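Local structure of bifunctional cytochrome P450/NADPH--P450 reductase (Deinococcus aerius, 7F3H) at residues K133-Q138 / V453-P458; V142-D147 / E447-R452; Y294-R299 / V317-L322. The protein hydroxylates organic substrates as a haem-dependent P450 monooxygenase, probably using electrons that reach it from NADPH through a fused reductase. All coordinates share one frame; numbering follows the deposited sequence.

Contact 1: K133-Q138 / V453-P458; sequences KWERTQ and VRERRP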
loop_
_atom_site.group_PDB
_atom_site.type_symbol
_atom_site.label_atom_id
_atom_site.label_comp_id
_atom_site.label_asym_id
_atom_site.label_seq_id
_atom_site.Cartn_x
_atom_site.Cartn_y
_atom_site.Cartn_z
ATOM N N LYS A 133 7.312 -15.751 16.778
ATOM C CA LYS A 133 6.166 -15.392 17.606
ATOM C C LYS A 133 5.025 -16.380 17.407
ATOM O O LYS A 133 4.457 -16.893 18.377
ATOM C CB LYS A 133 5.700 -13.972 17.293
ATOM C CG LYS A 133 4.637 -13.479 18.277
ATOM C CD LYS A 133 4.169 -12.063 17.936
ATOM C CE LYS A 133 2.989 -11.615 18.784
ATOM N NZ LYS A 133 2.370 -10.393 18.219
ATOM N N TRP A 134 4.720 -16.717 16.152
ATOM C CA TRP A 134 3.590 -17.602 15.925
ATOM C C TRP A 134 3.902 -18.993 16.451
ATOM O O TRP A 134 3.032 -19.634 17.055
ATOM C CB TRP A 134 3.220 -17.608 14.446
ATOM C CG TRP A 134 2.599 -16.319 13.970
ATOM C CD1 TRP A 134 2.589 -15.110 14.619
ATOM C CD2 TRP A 134 1.921 -16.102 12.719
ATOM N NE1 TRP A 134 1.942 -14.156 13.846
ATOM C CE2 TRP A 134 1.529 -14.740 12.678
ATOM C CE3 TRP A 134 1.619 -16.924 11.621
ATOM C CZ2 TRP A 134 0.848 -14.194 11.592
ATOM C CZ3 TRP A 134 0.948 -16.380 10.548
ATOM C CH2 TRP A 134 0.565 -15.029 10.539
ATOM N N GLU A 135 5.177 -19.419 16.362
ATOM C CA GLU A 135 5.533 -20.687 16.998
ATOM C C GLU A 135 5.213 -20.623 18.477
ATOM O O GLU A 135 4.560 -21.521 19.026
ATOM C CB GLU A 135 7.010 -21.021 16.810
ATOM C CG GLU A 135 7.359 -21.968 15.699
ATOM C CD GLU A 135 8.883 -22.155 15.542
ATOM O OE1 GLU A 135 9.662 -21.180 15.721
ATOM O OE2 GLU A 135 9.308 -23.311 15.310
ATOM N N ARG A 136 5.609 -19.519 19.117
ATOM C CA ARG A 136 5.493 -19.362 20.558
ATOM C C ARG A 136 4.053 -19.345 21.024
ATOM O O ARG A 136 3.805 -19.665 22.189
ATOM C CB ARG A 136 6.156 -18.049 20.995
ATOM C CG ARG A 136 7.673 -18.086 21.022
ATOM C CD ARG A 136 8.291 -16.793 21.576
ATOM N NE ARG A 136 8.747 -15.865 20.539
ATOM C CZ ARG A 136 8.262 -14.637 20.410
ATOM N NH1 ARG A 136 7.311 -14.233 21.250
ATOM N NH2 ARG A 136 8.717 -13.820 19.462
ATOM N N THR A 137 3.086 -19.005 20.148
ATOM C CA THR A 137 1.732 -18.754 20.639
ATOM C C THR A 137 0.680 -19.642 19.982
ATOM O O THR A 137 -0.513 -19.331 20.067
ATOM C CB THR A 137 1.368 -17.272 20.501
ATOM O OG1 THR A 137 1.491 -16.857 19.142
ATOM C CG2 THR A 137 2.291 -16.407 21.367
ATOM N N GLN A 138 1.106 -20.760 19.378
ATOM C CA GLN A 138 0.221 -21.711 18.723
ATOM C C GLN A 138 -1.041 -21.936 19.553
ATOM O O GLN A 138 -0.985 -22.037 20.781
ATOM C CB GLN A 138 0.952 -23.045 18.526
ATOM C CG GLN A 138 1.960 -23.092 17.407
ATOM C CD GLN A 138 2.630 -24.463 17.298
ATOM O OE1 GLN A 138 2.002 -25.459 16.905
ATOM N NE2 GLN A 138 3.912 -24.517 17.643
ATOM N N VAL A 453 -2.878 -20.921 14.187
ATOM C CA VAL A 453 -1.885 -21.675 13.423
ATOM C C VAL A 453 -1.373 -22.854 14.243
ATOM O O VAL A 453 -1.306 -22.807 15.480
ATOM C CB VAL A 453 -0.690 -20.812 12.944
ATOM C CG1 VAL A 453 -1.148 -19.777 11.962
ATOM C CG2 VAL A 453 0.047 -20.167 14.096
ATOM N N ARG A 454 -1.000 -23.926 13.530
ATOM C CA ARG A 454 -0.392 -25.080 14.182
ATOM C C ARG A 454 0.790 -25.571 13.351
ATOM O O ARG A 454 0.708 -25.652 12.122
ATOM C CB ARG A 454 -1.431 -26.201 14.383
ATOM C CG ARG A 454 -0.967 -27.350 15.269
ATOM C CD ARG A 454 -1.532 -28.723 14.836
ATOM N NE ARG A 454 -1.545 -28.885 13.381
ATOM C CZ ARG A 454 -2.436 -29.617 12.716
ATOM N NH1 ARG A 454 -3.457 -30.183 13.379
ATOM N NH2 ARG A 454 -2.365 -29.686 11.373
ATOM N N GLU A 455 1.895 -25.905 14.024
ATOM C CA GLU A 455 3.060 -26.456 13.328
ATOM C C GLU A 455 2.657 -27.600 12.396
ATOM O O GLU A 455 1.981 -28.543 12.810
ATOM C CB GLU A 455 4.082 -26.956 14.349
ATOM C CG GLU A 455 5.182 -25.961 14.670
ATOM C CD GLU A 455 6.110 -26.447 15.784
ATOM O OE1 GLU A 455 7.336 -26.244 15.655
ATOM O OE2 GLU A 455 5.615 -27.036 16.783
ATOM N N ARG A 456 3.080 -27.514 11.137
ATOM C CA ARG A 456 2.882 -28.628 10.225
ATOM C C ARG A 456 3.768 -29.803 10.630
ATOM O O ARG A 456 4.968 -29.641 10.882
ATOM C CB ARG A 456 3.170 -28.195 8.788
ATOM C CG ARG A 456 2.176 -27.167 8.267
ATOM C CD ARG A 456 2.584 -26.636 6.917
ATOM N NE ARG A 456 2.328 -27.625 5.874
ATOM C CZ ARG A 456 2.971 -27.686 4.707
ATOM N NH1 ARG A 456 3.921 -26.798 4.408
ATOM N NH2 ARG A 456 2.646 -28.641 3.835
ATOM N N ARG A 457 3.194 -30.953 10.670
ATOM C CA ARG A 457 4.033 -32.066 11.084
ATOM C C ARG A 457 4.724 -32.675 9.861
ATOM O O ARG A 457 4.238 -32.512 8.734
ATOM C CB ARG A 457 3.190 -33.114 11.796
ATOM C CG ARG A 457 2.282 -32.545 12.868
ATOM C CD ARG A 457 1.291 -33.596 13.370
ATOM N NE ARG A 457 0.511 -33.103 14.496
ATOM C CZ ARG A 457 -0.818 -33.094 14.549
ATOM N NH1 ARG A 457 -1.512 -33.547 13.513
ATOM N NH2 ARG A 457 -1.448 -32.616 15.625
ATOM N N PRO A 458 5.869 -33.357 10.050
ATOM C CA PRO A 458 6.652 -33.837 8.879
ATOM C C PRO A 458 5.862 -34.631 7.853
ATOM O O PRO A 458 5.926 -34.340 6.653
ATOM C CB PRO A 458 7.743 -34.689 9.542
ATOM C CG PRO A 458 7.993 -33.952 10.824
ATOM C CD PRO A 458 6.599 -33.568 11.312
#

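Contact 2: V142-D147 / E447-R452; sequences VRVADD and EDFALR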
loop_
_atom_site.group_PDB
_atom_site.type_symbol
_atom_site.label_atom_id
_atom_site.label_comp_id
_atom_site.label_asym_id
_atom_site.label_seq_id
_atom_site.Cartn_x
_atom_site.Cartn_y
_atom_site.Cartn_z
ATOM N N VAL A 142 -3.991 -15.378 16.596
ATOM C CA VAL A 142 -3.115 -14.495 15.848
ATOM C C VAL A 142 -3.914 -13.279 15.391
ATOM O O VAL A 142 -5.007 -13.424 14.827
ATOM C CB VAL A 142 -2.495 -15.250 14.667
ATOM C CG1 VAL A 142 -2.006 -14.267 13.589
ATOM C CG2 VAL A 142 -1.365 -16.119 15.186
ATOM N N ARG A 143 -3.420 -12.077 15.729
ATOM C CA ARG A 143 -4.003 -10.811 15.283
ATOM C C ARG A 143 -3.324 -10.427 13.969
ATOM O O ARG A 143 -2.235 -9.832 13.952
ATOM C CB ARG A 143 -3.845 -9.745 16.367
ATOM C CG ARG A 143 -4.440 -10.198 17.719
ATOM C CD ARG A 143 -4.604 -9.086 18.731
ATOM N NE ARG A 143 -5.983 -8.603 18.786
ATOM C CZ ARG A 143 -6.347 -7.340 18.540
ATOM N NH1 ARG A 143 -5.425 -6.422 18.223
ATOM N NH2 ARG A 143 -7.630 -6.986 18.613
ATOM N N VAL A 144 -3.983 -10.749 12.855
ATOM C CA VAL A 144 -3.288 -10.803 11.573
ATOM C C VAL A 144 -2.823 -9.413 11.151
ATOM O O VAL A 144 -1.634 -9.190 10.892
ATOM C CB VAL A 144 -4.182 -11.464 10.516
ATOM C CG1 VAL A 144 -3.546 -11.340 9.148
ATOM C CG2 VAL A 144 -4.438 -12.951 10.880
ATOM N N ALA A 145 -3.756 -8.458 11.073
ATOM C CA ALA A 145 -3.404 -7.093 10.719
ATOM C C ALA A 145 -2.282 -6.578 11.610
ATOM O O ALA A 145 -1.307 -5.975 11.132
ATOM C CB ALA A 145 -4.638 -6.201 10.851
ATOM N N ASP A 146 -2.388 -6.855 12.912
ATOM C CA ASP A 146 -1.433 -6.334 13.883
ATOM C C ASP A 146 -0.026 -6.894 13.650
ATOM O O ASP A 146 0.949 -6.132 13.530
ATOM C CB ASP A 146 -1.956 -6.656 15.284
ATOM C CG ASP A 146 -0.937 -6.396 16.360
ATOM O OD1 ASP A 146 -0.618 -5.201 16.613
ATOM O OD2 ASP A 146 -0.455 -7.409 16.944
ATOM N N ASP A 147 0.089 -8.219 13.503
ATOM C CA ASP A 147 1.390 -8.832 13.300
ATOM C C ASP A 147 1.969 -8.532 11.919
ATOM O O ASP A 147 3.193 -8.455 11.774
ATOM C CB ASP A 147 1.285 -10.324 13.531
ATOM C CG ASP A 147 1.370 -10.680 14.983
ATOM O OD1 ASP A 147 1.684 -9.787 15.803
ATOM O OD2 ASP A 147 1.126 -11.851 15.305
ATOM N N GLU A 447 -10.008 -5.798 9.357
ATOM C CA GLU A 447 -9.982 -5.429 10.764
ATOM C C GLU A 447 -10.551 -6.579 11.585
ATOM O O GLU A 447 -11.435 -7.299 11.117
ATOM C CB GLU A 447 -10.783 -4.142 10.958
ATOM C CG GLU A 447 -10.361 -3.284 12.129
ATOM C CD GLU A 447 -11.229 -2.053 12.249
ATOM O OE1 GLU A 447 -12.335 -2.076 11.671
ATOM O OE2 GLU A 447 -10.778 -1.035 12.819
ATOM N N ASP A 448 -10.030 -6.767 12.802
ATOM C CA ASP A 448 -10.554 -7.768 13.741
ATOM C C ASP A 448 -10.511 -9.176 13.145
ATOM O O ASP A 448 -11.365 -10.028 13.445
ATOM C CB ASP A 448 -11.984 -7.418 14.183
ATOM C CG ASP A 448 -12.113 -5.976 14.637
ATOM O OD1 ASP A 448 -11.213 -5.509 15.376
ATOM O OD2 ASP A 448 -13.094 -5.307 14.217
ATOM N N PHE A 449 -9.500 -9.411 12.312
ATOM C CA PHE A 449 -9.260 -10.678 11.635
ATOM C C PHE A 449 -8.324 -11.520 12.505
ATOM O O PHE A 449 -7.150 -11.194 12.672
ATOM C CB PHE A 449 -8.667 -10.397 10.249
ATOM C CG PHE A 449 -8.276 -11.627 9.445
ATOM C CD1 PHE A 449 -8.887 -12.874 9.649
ATOM C CD2 PHE A 449 -7.322 -11.514 8.429
ATOM C CE1 PHE A 449 -8.521 -14.022 8.850
ATOM C CE2 PHE A 449 -6.975 -12.631 7.638
ATOM C CZ PHE A 449 -7.574 -13.893 7.864
ATOM N N ALA A 450 -8.856 -12.563 13.108
ATOM C CA ALA A 450 -8.070 -13.510 13.879
ATOM C C ALA A 450 -8.018 -14.852 13.145
ATOM O O ALA A 450 -9.023 -15.299 12.587
ATOM C CB ALA A 450 -8.677 -13.686 15.282
ATOM N N LEU A 451 -6.856 -15.504 13.169
ATOM C CA LEU A 451 -6.760 -16.907 12.792
ATOM C C LEU A 451 -5.941 -17.648 13.841
ATOM O O LEU A 451 -5.426 -17.045 14.790
ATOM C CB LEU A 451 -6.151 -17.090 11.388
ATOM C CG LEU A 451 -4.802 -16.475 11.021
ATOM C CD1 LEU A 451 -3.643 -17.309 11.581
ATOM C CD2 LEU A 451 -4.709 -16.344 9.509
ATOM N N ARG A 452 -5.877 -18.978 13.694
ATOM C CA ARG A 452 -5.036 -19.830 14.525
ATOM C C ARG A 452 -4.083 -20.657 13.667
ATOM O O ARG A 452 -4.407 -21.030 12.537
ATOM C CB ARG A 452 -5.890 -20.729 15.405
ATOM C CG ARG A 452 -6.201 -20.051 16.725
ATOM C CD ARG A 452 -7.299 -20.761 17.482
ATOM N NE ARG A 452 -8.036 -19.789 18.268
ATOM C CZ ARG A 452 -9.144 -20.061 18.934
ATOM N NH1 ARG A 452 -9.647 -21.289 18.929
ATOM N NH2 ARG A 452 -9.758 -19.096 19.600
#

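Contact 3: Y294-R299 / V317-L322; sequences YAEVDR and VIPRIL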
loop_
_atom_site.group_PDB
_atom_site.type_symbol
_atom_site.label_atom_id
_atom_site.label_comp_id
_atom_site.label_asym_id
_atom_site.label_seq_id
_atom_site.Cartn_x
_atom_site.Cartn_y
_atom_site.Cartn_z
ATOM N N TYR A 294 0.796 -24.381 -0.613
ATOM C CA TYR A 294 1.496 -25.329 0.247
ATOM C C TYR A 294 2.367 -26.289 -0.579
ATOM O O TYR A 294 3.489 -26.644 -0.179
ATOM C CB TYR A 294 0.492 -26.106 1.087
ATOM C CG TYR A 294 0.015 -25.471 2.392
ATOM C CD1 TYR A 294 0.911 -25.004 3.345
ATOM C CD2 TYR A 294 -1.348 -25.453 2.713
ATOM C CE1 TYR A 294 0.454 -24.483 4.559
ATOM C CE2 TYR A 294 -1.799 -24.959 3.885
ATOM C CZ TYR A 294 -0.914 -24.473 4.815
ATOM O OH TYR A 294 -1.425 -23.980 5.999
ATOM N N ALA A 295 1.839 -26.759 -1.711
ATOM C CA ALA A 295 2.605 -27.641 -2.590
ATOM C C ALA A 295 3.883 -26.961 -3.093
ATOM O O ALA A 295 4.958 -27.578 -3.134
ATOM C CB ALA A 295 1.729 -28.091 -3.764
ATOM N N GLU A 296 3.768 -25.707 -3.538
ATOM C CA GLU A 296 4.944 -24.960 -3.993
ATOM C C GLU A 296 5.985 -24.837 -2.875
ATOM O O GLU A 296 7.182 -25.098 -3.082
ATOM C CB GLU A 296 4.492 -23.596 -4.510
ATOM C CG GLU A 296 5.565 -22.587 -4.739
ATOM C CD GLU A 296 5.120 -21.499 -5.724
ATOM O OE1 GLU A 296 5.297 -21.678 -6.962
ATOM O OE2 GLU A 296 4.588 -20.460 -5.261
ATOM N N VAL A 297 5.530 -24.444 -1.676
ATOM C CA VAL A 297 6.410 -24.275 -0.517
ATOM C C VAL A 297 7.137 -25.576 -0.188
ATOM O O VAL A 297 8.332 -25.572 0.134
ATOM C CB VAL A 297 5.589 -23.764 0.690
ATOM C CG1 VAL A 297 6.329 -23.954 1.978
ATOM C CG2 VAL A 297 5.221 -22.312 0.509
ATOM N N ASP A 298 6.427 -26.703 -0.248
ATOM C CA ASP A 298 7.045 -27.982 0.094
ATOM C C ASP A 298 7.989 -28.439 -1.009
ATOM O O ASP A 298 9.040 -29.022 -0.730
ATOM C CB ASP A 298 5.951 -29.025 0.367
ATOM C CG ASP A 298 5.034 -28.624 1.542
ATOM O OD1 ASP A 298 5.368 -27.654 2.270
ATOM O OD2 ASP A 298 3.966 -29.255 1.723
ATOM N N ARG A 299 7.672 -28.085 -2.256
ATOM C CA ARG A 299 8.577 -28.345 -3.365
ATOM C C ARG A 299 9.894 -27.607 -3.168
ATOM O O ARG A 299 10.970 -28.193 -3.318
ATOM C CB ARG A 299 7.899 -27.921 -4.659
ATOM C CG ARG A 299 8.622 -28.269 -5.906
ATOM C CD ARG A 299 7.669 -28.248 -7.098
ATOM N NE ARG A 299 6.824 -27.056 -7.219
ATOM C CZ ARG A 299 5.498 -27.058 -7.023
ATOM N NH1 ARG A 299 4.869 -28.189 -6.678
ATOM N NH2 ARG A 299 4.793 -25.932 -7.184
ATOM N N VAL A 317 3.358 -19.875 -7.907
ATOM C CA VAL A 317 2.009 -19.784 -7.359
ATOM C C VAL A 317 1.873 -18.552 -6.459
ATOM O O VAL A 317 0.951 -17.746 -6.618
ATOM C CB VAL A 317 1.673 -21.077 -6.585
ATOM C CG1 VAL A 317 0.363 -20.930 -5.800
ATOM C CG2 VAL A 317 1.618 -22.266 -7.536
ATOM N N ILE A 318 2.804 -18.379 -5.512
ATOM C CA ILE A 318 2.680 -17.307 -4.511
ATOM C C ILE A 318 2.694 -15.915 -5.154
ATOM O O ILE A 318 1.836 -15.088 -4.804
ATOM C CB ILE A 318 3.739 -17.490 -3.423
ATOM C CG1 ILE A 318 3.300 -18.595 -2.448
ATOM C CG2 ILE A 318 4.048 -16.209 -2.700
ATOM C CD1 ILE A 318 4.320 -18.878 -1.347
ATOM N N PRO A 319 3.627 -15.585 -6.072
ATOM C CA PRO A 319 3.493 -14.330 -6.822
ATOM C C PRO A 319 2.133 -14.148 -7.487
ATOM O O PRO A 319 1.571 -13.047 -7.456
ATOM C CB PRO A 319 4.617 -14.433 -7.867
ATOM C CG PRO A 319 5.614 -15.325 -7.273
ATOM C CD PRO A 319 4.853 -16.317 -6.459
ATOM N N ARG A 320 1.591 -15.180 -8.138
ATOM C CA ARG A 320 0.326 -14.966 -8.840
ATOM C C ARG A 320 -0.826 -14.785 -7.856
ATOM O O ARG A 320 -1.742 -13.978 -8.101
ATOM C CB ARG A 320 0.092 -16.122 -9.791
ATOM C CG ARG A 320 1.010 -16.064 -11.020
ATOM C CD ARG A 320 0.632 -17.121 -12.055
ATOM N NE ARG A 320 1.002 -18.471 -11.645
ATOM C CZ ARG A 320 0.161 -19.503 -11.517
ATOM N NH1 ARG A 320 -1.150 -19.358 -11.755
ATOM N NH2 ARG A 320 0.638 -20.698 -11.157
ATOM N N ILE A 321 -0.748 -15.456 -6.709
ATOM C CA ILE A 321 -1.686 -15.200 -5.620
ATOM C C ILE A 321 -1.680 -13.730 -5.262
ATOM O O ILE A 321 -2.738 -13.115 -5.095
ATOM C CB ILE A 321 -1.327 -16.040 -4.378
ATOM C CG1 ILE A 321 -1.748 -17.493 -4.565
ATOM C CG2 ILE A 321 -1.958 -15.430 -3.135
ATOM C CD1 ILE A 321 -1.113 -18.392 -3.550
ATOM N N LEU A 322 -0.479 -13.161 -5.103
ATOM C CA LEU A 322 -0.385 -11.768 -4.676
ATOM C C LEU A 322 -0.944 -10.833 -5.743
ATOM O O LEU A 322 -1.686 -9.892 -5.419
ATOM C CB LEU A 322 1.060 -11.409 -4.320
ATOM C CG LEU A 322 1.606 -11.931 -2.976
ATOM C CD1 LEU A 322 3.098 -11.587 -2.799
ATOM C CD2 LEU A 322 0.824 -11.365 -1.788
#

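Contact 1: K133-Q138 / V453-P458
V453 packs against W134 where the last turn of helix 113-137, the D helix of the cytochrome P450 fold, meets strand 450-455, the central strand of the small three-stranded β3 sheet. Both methyls of V453 touch W134. CG1 comes obliquely to the benzo part of the ring, 4.0 Å from W134 CE3, while CG2 lies against the start of the side chain, 4.1 Å from W134 CB. The far end of the indole is tied elsewhere, since NE1 bonds to D147. The V453 side chain also touches F426 and L428 of the neighbouring strand 426-429. V453 also offers its backbone: its O sits 3.7 Å from Q138 CA.

R454 turns its CB away from the helix and adds little beyond the 3.6 Å approach of its CA to Q138 OE1. That oxygen is engaged by the next residue. The backbone N of E455 gives Q138 OE1 a nearly linear bond of 2.9 Å (178° at the hydrogen), coming from well above the carbonyl plane. Q138 reaches the strand because its chain runs straight beyond CG (chi2 180°). E455 OE2 lies close to the plane of the Q138 amide, while Q138 NE2 meets it from above the carboxylate plane, at 3.2 Å, so one amide holds both the backbone and the side chain of E455. The amide and carboxylate planes stand 73° apart. The second oxygen, E455 OE1, approaches E135 OE2 to 3.6 Å, a pairing of like charges that K425 probably makes tolerable, because its NZ forms a salt bridge with each of these two oxygens.

Contact 2: V142-D147 / E447-R452
V144, the first residue of helix 144-161, fills the angle between F449 and L451 as the chain passes from strand 142-143 into the helix. Its CB lies 3.8 Å from F449 CD2, at the rim of the phenyl ring. With CG1 anti to the backbone N (chi1 172°), that methyl continues along the same side of the phenyl ring, 4.0 Å from F449 CE2. The other methyl, CG2, lies above the ring face in a CH-pi contact, 4.2 Å from the F449 centroid, and also presses on L451, 3.5 Å from CG. A277 and L280 of helix 254-285 close over V144, and F449 stacks on Y434.

Backbone pairing holds these side chains in register. V142 and L451 form an antiparallel hydrogen-bonded pair of the β3 sheet, with V142 N giving a 2.8 Å bond to L451 O and L451 N answering to V142 O at 3.2 Å. Their side chains lie alongside each other, pointing the same way, and L451 CD1 touches V142 CB. Beyond the pair, V144 N donates to F449 O at 3.2 Å, nearly straight at 170°. An amide of the first helical turn, which has no acceptor within its own helix, thus finds one on the opposing chain. R143 on the A450 face is exposed, but the side chains of V142, V144, F449 and L451 are buried and apolar, consistent with exclusion of water on their side.

Contact 3: Y294-R299 / V317-L322
The carboxylate of E296 grips the first two amides of helix 317-329, joining the J helix (287-300) to the K helix, the one that carries the ExxR motif in the P450 fold. V317 N bonds to E296 OE1 at 2.8 Å, reaching it on the syn side and 21° out of the carboxylate plane. I318 N bonds to E296 OE2, also at 2.8 Å, nearly along the C-O direction. OE1 takes a further bond from the backbone N of D316, so one buried acid collects three successive amides; those of V317 and I318 lie in the first helical turn, where no earlier helical carbonyl can accept them. Lying at the positive end of the helix dipole, the group is probably held in its ionised form. E296 spans the distance by stretching out, with CG anti to the backbone N (chi1 167°) and the chain extended beyond it. A glutamine in its place would probably lose one of these paired acceptors, since its NH2 would face an amide N-H and leave that donor without a mate.

Around the acid the packing is close. The side chain of V317 slides past E296 in the reverse direction, bringing V317 CB to 3.3 Å from E296 OE2 and V317 CG2 to 3.8 Å from E296 OE1. I318 also packs on the acid, its CB 3.6 Å from E296 OE2. The short helical segments run roughly antiparallel, at 144°, with their axes 10.5 Å apart, and the extended E296 side chain bridges the gap. V317 also rests on Q292 and A293, while V297 reaches L420 and Q424 of helix 408-425. At the edge of the contact the tips of V297 and I318 cross, V297 CG2 lying 4.0 Å from I318 CD1.

Contacts 1 and 2 share strand 450-455: contact 2 pairs it with strand 142-143, and contact 1 rests it on the helix just before that strand. They also touch directly, as D147 receives both K133 and W134. Contact 2 is buried and relies on backbone pairing with apolar side chains, whereas contact 1, farther from the chain centre and partly exposed, depends more on a side-chain amide and charges. Contact 3 is buried too, but joins two helices through a carboxylate bound to backbone amides. It meets contact 1 through the R456-D298 salt bridge and the packing of R456 on Y294, but does not touch contact 2.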